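Local coordinates for chromosome partition protein Smc (Pyrococcus yayanosii, PDB 5XEI), which is probably required for chromosome condensation and partitioning, as a homodimeric SMC protein whose ATPase heads are joined to a hinge by long coiled-coil arms, at residues L190-L204 with V329-L343. Sequence-based numbering, arbitrary orientation.
Sequences LARVDLLIKEVKKQL and VERRYLELKSKREKL
Arg340 NH2 donates a hydrogen bond to Asp194 OD1 at 3.3 Å, with an N-H...O angle of 163°. The bond is part of a salt bridge. The carboxylate oxygen lies at the edge of the guanidinium, in its plane, and is met nearly along its own C-O axis. The two planar groups are turned 33° apart. Arg340 NE also forms a salt bridge with Glu341, so the cation is shared between two acids, which probably limits its rotation. Ile197 CD1 sits over one face of the same guanidinium, displaced toward its rim, 3.6 Å from Arg340 NH2. The same isoleucine packs its CG1 on Leu336 CB at 3.5 Å.

The segments belong to helices 170-246 and 321-383, which pair antiparallel in the coiled-coil arm leading away from the SMC head. Over 190-204 and 329-343 the axes come within 9.6 Å, with 157° between their N-to-C directions. Packing is knobs-into-holes: Val193, Ile197 and Val200 insert from one helix, Tyr333 from the other. Val193 is held among Leu336, Lys339, Arg340 and Leu343.

Tyr333 turns its ring away from its own backbone N, with CG anti to it, and this carries the ring across to Ile197, Val200, Lys201 and Leu204. Val200 CG1 meets the ring edge, 3.7 Å from Tyr333 CD1. Leu204 CD1 approaches obliquely, 3.5 Å from Tyr333 CG. The aliphatic part of Lys201 runs alongside the phenol, while its NZ pairs with Asp205. Replacing Tyr333 with an alanine would probably open a gap between Val200, Lys201 and Leu204 and leave Lys337 NZ without its weak hydrogen bond to the phenol oxygen. On another flank, Val200 CG2 lies over one face of the Arg332 guanidinium, 3.4 Å from Arg332 NH1. Toward the head, Leu190 CD1 reaches Leu343 CB at 3.5 Å.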
# COMPACT_ATOMS: atom_id res chain seq x y z
N LEU A 190 0.77 6.70 -19.81
CA LEU A 190 -0.17 6.59 -20.92
C LEU A 190 -0.74 7.94 -21.31
O LEU A 190 -0.96 8.22 -22.49
CB LEU A 190 -1.30 5.63 -20.55
CG LEU A 190 -2.24 5.32 -21.70
CD1 LEU A 190 -1.80 4.01 -22.31
CD2 LEU A 190 -3.68 5.25 -21.21
N ALA A 191 -0.98 8.80 -20.32
CA ALA A 191 -1.51 10.13 -20.61
C ALA A 191 -0.44 11.02 -21.22
O ALA A 191 -0.73 11.87 -22.06
CB ALA A 191 -2.07 10.75 -19.34
N ARG A 192 0.81 10.85 -20.80
CA ARG A 192 1.90 11.56 -21.43
C ARG A 192 1.97 11.22 -22.91
O ARG A 192 2.04 12.11 -23.76
CB ARG A 192 3.21 11.21 -20.74
CG ARG A 192 4.39 11.99 -21.23
CD ARG A 192 5.58 11.78 -20.31
NE ARG A 192 6.03 10.39 -20.41
CZ ARG A 192 6.87 9.81 -19.56
NH1 ARG A 192 7.36 10.49 -18.52
NH2 ARG A 192 7.21 8.54 -19.75
N VAL A 193 1.93 9.93 -23.23
CA VAL A 193 2.02 9.52 -24.62
C VAL A 193 0.89 10.13 -25.43
O VAL A 193 1.11 10.61 -26.56
CB VAL A 193 2.04 7.98 -24.70
CG1 VAL A 193 1.64 7.51 -26.05
CG2 VAL A 193 3.43 7.49 -24.37
N ASP A 194 -0.32 10.18 -24.87
CA ASP A 194 -1.45 10.77 -25.59
C ASP A 194 -1.19 12.24 -25.93
O ASP A 194 -1.56 12.71 -27.01
CB ASP A 194 -2.73 10.66 -24.77
CG ASP A 194 -3.21 9.25 -24.63
OD1 ASP A 194 -3.45 8.59 -25.67
OD2 ASP A 194 -3.35 8.81 -23.47
N LEU A 195 -0.60 12.98 -24.99
CA LEU A 195 -0.34 14.39 -25.22
C LEU A 195 0.78 14.56 -26.25
O LEU A 195 0.75 15.52 -27.03
CB LEU A 195 -0.01 15.09 -23.90
CG LEU A 195 -1.13 15.48 -22.92
CD1 LEU A 195 -0.57 16.17 -21.65
CD2 LEU A 195 -2.12 16.41 -23.59
N LEU A 196 1.73 13.63 -26.30
CA LEU A 196 2.78 13.68 -27.30
C LEU A 196 2.24 13.34 -28.68
O LEU A 196 2.63 13.96 -29.68
CB LEU A 196 3.90 12.72 -26.94
CG LEU A 196 4.52 13.10 -25.60
CD1 LEU A 196 5.68 12.20 -25.29
CD2 LEU A 196 4.98 14.54 -25.57
N ILE A 197 1.34 12.36 -28.75
CA ILE A 197 0.75 11.99 -30.03
C ILE A 197 -0.05 13.14 -30.59
O ILE A 197 -0.05 13.37 -31.81
CB ILE A 197 -0.13 10.75 -29.85
CG1 ILE A 197 0.74 9.57 -29.44
CG2 ILE A 197 -0.96 10.49 -31.10
CD1 ILE A 197 0.04 8.22 -29.57
N LYS A 198 -0.73 13.89 -29.74
CA LYS A 198 -1.58 14.95 -30.26
C LYS A 198 -0.73 16.05 -30.91
O LYS A 198 -1.03 16.47 -32.03
CB LYS A 198 -2.49 15.49 -29.15
CG LYS A 198 -3.41 16.62 -29.62
CD LYS A 198 -4.65 16.79 -28.74
CE LYS A 198 -5.70 17.67 -29.44
NZ LYS A 198 -7.08 17.41 -28.92
N GLU A 199 0.36 16.47 -30.26
CA GLU A 199 1.21 17.51 -30.86
C GLU A 199 1.95 16.98 -32.07
O GLU A 199 2.00 17.63 -33.12
CB GLU A 199 2.21 18.08 -29.85
CG GLU A 199 3.22 19.02 -30.57
CD GLU A 199 4.14 19.84 -29.65
OE1 GLU A 199 5.23 20.27 -30.12
OE2 GLU A 199 3.79 20.09 -28.47
N VAL A 200 2.58 15.81 -31.92
CA VAL A 200 3.35 15.24 -33.02
C VAL A 200 2.47 15.10 -34.25
O VAL A 200 2.85 15.50 -35.36
CB VAL A 200 3.96 13.91 -32.59
CG1 VAL A 200 4.28 13.07 -33.80
CG2 VAL A 200 5.22 14.17 -31.75
N LYS A 201 1.26 14.57 -34.07
CA LYS A 201 0.33 14.42 -35.18
C LYS A 201 0.05 15.77 -35.83
O LYS A 201 -0.17 15.86 -37.05
CB LYS A 201 -0.94 13.75 -34.68
CG LYS A 201 -2.11 13.69 -35.63
CD LYS A 201 -1.74 13.08 -36.96
CE LYS A 201 -2.99 12.92 -37.80
NZ LYS A 201 -2.90 13.81 -38.97
N LYS A 202 0.09 16.84 -35.06
CA LYS A 202 -0.22 18.14 -35.63
C LYS A 202 1.01 18.73 -36.32
O LYS A 202 0.92 19.31 -37.42
CB LYS A 202 -0.79 19.04 -34.53
CG LYS A 202 -0.78 20.50 -34.79
CD LYS A 202 -1.26 21.22 -33.53
CE LYS A 202 -0.95 22.72 -33.55
NZ LYS A 202 -1.72 23.47 -32.51
N GLN A 203 2.18 18.54 -35.71
CA GLN A 203 3.43 18.88 -36.36
C GLN A 203 3.61 18.10 -37.66
O GLN A 203 4.03 18.66 -38.68
CB GLN A 203 4.58 18.60 -35.40
CG GLN A 203 5.87 18.29 -36.07
CD GLN A 203 7.03 18.31 -35.09
OE1 GLN A 203 6.91 17.85 -33.95
NE2 GLN A 203 8.16 18.86 -35.54
N LEU A 204 3.28 16.81 -37.65
CA LEU A 204 3.47 15.97 -38.84
C LEU A 204 2.73 16.56 -40.03
O LEU A 204 3.19 16.47 -41.17
CB LEU A 204 2.97 14.56 -38.55
CG LEU A 204 3.53 13.29 -39.19
CD1 LEU A 204 2.86 12.10 -38.52
CD2 LEU A 204 3.38 13.24 -40.68
N VAL A 329 9.69 12.79 -38.18
CA VAL A 329 8.57 12.99 -37.29
C VAL A 329 7.57 11.87 -37.47
O VAL A 329 6.90 11.46 -36.51
CB VAL A 329 7.94 14.37 -37.53
CG1 VAL A 329 6.72 14.56 -36.66
CG2 VAL A 329 8.94 15.48 -37.24
N GLU A 330 7.48 11.32 -38.67
CA GLU A 330 6.60 10.18 -38.87
C GLU A 330 7.06 8.96 -38.06
O GLU A 330 6.24 8.30 -37.41
CB GLU A 330 6.50 9.86 -40.35
CG GLU A 330 5.74 8.61 -40.55
CD GLU A 330 4.31 8.91 -40.87
OE1 GLU A 330 3.45 8.11 -40.47
OE2 GLU A 330 4.05 9.94 -41.50
N ARG A 331 8.36 8.65 -38.08
CA ARG A 331 8.85 7.57 -37.23
C ARG A 331 8.47 7.80 -35.78
O ARG A 331 8.00 6.89 -35.10
CB ARG A 331 10.37 7.39 -37.36
CG ARG A 331 10.84 7.13 -38.77
CD ARG A 331 12.31 6.70 -38.85
NE ARG A 331 13.02 7.51 -39.84
CZ ARG A 331 13.28 7.12 -41.09
NH1 ARG A 331 13.93 7.94 -41.92
NH2 ARG A 331 12.87 5.92 -41.52
N ARG A 332 8.64 9.03 -35.29
CA ARG A 332 8.22 9.33 -33.93
C ARG A 332 6.72 9.11 -33.76
O ARG A 332 6.27 8.56 -32.74
CB ARG A 332 8.61 10.77 -33.57
CG ARG A 332 8.52 11.04 -32.09
CD ARG A 332 8.75 12.50 -31.75
NE ARG A 332 8.38 12.74 -30.35
CZ ARG A 332 8.14 13.95 -29.83
NH1 ARG A 332 8.25 15.05 -30.58
NH2 ARG A 332 7.80 14.06 -28.56
N TYR A 333 5.94 9.49 -34.76
CA TYR A 333 4.50 9.27 -34.70
C TYR A 333 4.19 7.79 -34.57
O TYR A 333 3.55 7.36 -33.60
CB TYR A 333 3.84 9.85 -35.94
CG TYR A 333 2.35 9.86 -35.87
CD1 TYR A 333 1.68 10.63 -34.93
CD2 TYR A 333 1.59 9.13 -36.78
CE1 TYR A 333 0.30 10.65 -34.86
CE2 TYR A 333 0.22 9.15 -36.73
CZ TYR A 333 -0.42 9.91 -35.78
OH TYR A 333 -1.80 9.92 -35.73
N LEU A 334 4.65 6.98 -35.53
CA LEU A 334 4.36 5.56 -35.49
C LEU A 334 4.90 4.89 -34.24
O LEU A 334 4.38 3.84 -33.83
CB LEU A 334 4.91 4.85 -36.73
CG LEU A 334 3.93 4.84 -37.91
CD1 LEU A 334 4.49 4.08 -39.08
CD2 LEU A 334 2.57 4.27 -37.51
N GLU A 335 5.89 5.49 -33.59
CA GLU A 335 6.36 4.80 -32.41
C GLU A 335 5.57 5.16 -31.18
O GLU A 335 5.36 4.30 -30.31
CB GLU A 335 7.83 5.09 -32.19
CG GLU A 335 8.65 4.05 -32.84
CD GLU A 335 10.09 4.20 -32.50
OE1 GLU A 335 10.42 4.37 -31.30
OE2 GLU A 335 10.90 4.17 -33.47
N LEU A 336 5.12 6.40 -31.08
CA LEU A 336 4.18 6.74 -30.01
C LEU A 336 2.90 5.90 -30.10
O LEU A 336 2.40 5.44 -29.08
CB LEU A 336 3.87 8.23 -30.06
CG LEU A 336 4.99 9.21 -29.72
CD1 LEU A 336 4.48 10.63 -29.93
CD2 LEU A 336 5.43 9.03 -28.27
N LYS A 337 2.37 5.69 -31.32
CA LYS A 337 1.23 4.80 -31.47
C LYS A 337 1.60 3.38 -31.07
O LYS A 337 0.72 2.60 -30.67
CB LYS A 337 0.72 4.80 -32.92
CG LYS A 337 0.55 6.16 -33.52
CD LYS A 337 -0.90 6.61 -33.59
CE LYS A 337 -1.60 6.13 -34.85
NZ LYS A 337 -2.90 6.89 -35.01
N SER A 338 2.87 3.02 -31.19
CA SER A 338 3.27 1.69 -30.75
C SER A 338 3.36 1.64 -29.24
O SER A 338 2.80 0.75 -28.62
CB SER A 338 4.61 1.30 -31.37
OG SER A 338 5.00 0.04 -30.85
N LYS A 339 4.05 2.61 -28.65
CA LYS A 339 4.18 2.67 -27.20
C LYS A 339 2.80 2.70 -26.52
O LYS A 339 2.53 1.90 -25.62
CB LYS A 339 5.01 3.89 -26.85
CG LYS A 339 5.12 4.22 -25.38
CD LYS A 339 6.58 4.13 -24.93
CE LYS A 339 6.84 4.99 -23.69
NZ LYS A 339 8.18 4.76 -23.06
N ARG A 340 1.91 3.60 -26.97
CA ARG A 340 0.58 3.68 -26.38
C ARG A 340 -0.04 2.29 -26.23
O ARG A 340 -0.42 1.90 -25.12
CB ARG A 340 -0.34 4.58 -27.21
CG ARG A 340 -1.82 4.49 -26.79
CD ARG A 340 -2.65 5.67 -27.27
NE ARG A 340 -2.92 5.61 -28.70
CZ ARG A 340 -3.30 6.65 -29.44
NH1 ARG A 340 -3.52 6.51 -30.75
NH2 ARG A 340 -3.45 7.85 -28.88
N GLU A 341 -0.12 1.52 -27.32
CA GLU A 341 -0.79 0.23 -27.23
C GLU A 341 -0.11 -0.70 -26.24
O GLU A 341 -0.79 -1.45 -25.53
CB GLU A 341 -0.88 -0.45 -28.61
CG GLU A 341 -1.83 0.28 -29.57
CD GLU A 341 -3.10 0.82 -28.88
OE1 GLU A 341 -3.28 2.06 -28.83
OE2 GLU A 341 -3.91 -0.02 -28.42
N LYS A 342 1.22 -0.65 -26.15
CA LYS A 342 1.88 -1.49 -25.15
C LYS A 342 1.61 -0.98 -23.75
O LYS A 342 1.34 -1.78 -22.84
CB LYS A 342 3.39 -1.61 -25.41
CG LYS A 342 3.78 -1.60 -26.87
CD LYS A 342 3.35 -2.88 -27.58
CE LYS A 342 3.64 -2.84 -29.08
NZ LYS A 342 2.40 -2.54 -29.84
N LEU A 343 1.64 0.34 -23.54
CA LEU A 343 1.21 0.89 -22.26
C LEU A 343 -0.21 0.44 -21.93
O LEU A 343 -0.48 -0.01 -20.81
CB LEU A 343 1.30 2.40 -22.28
CG LEU A 343 2.63 2.98 -21.85
CD1 LEU A 343 2.67 4.47 -22.19
CD2 LEU A 343 2.79 2.76 -20.37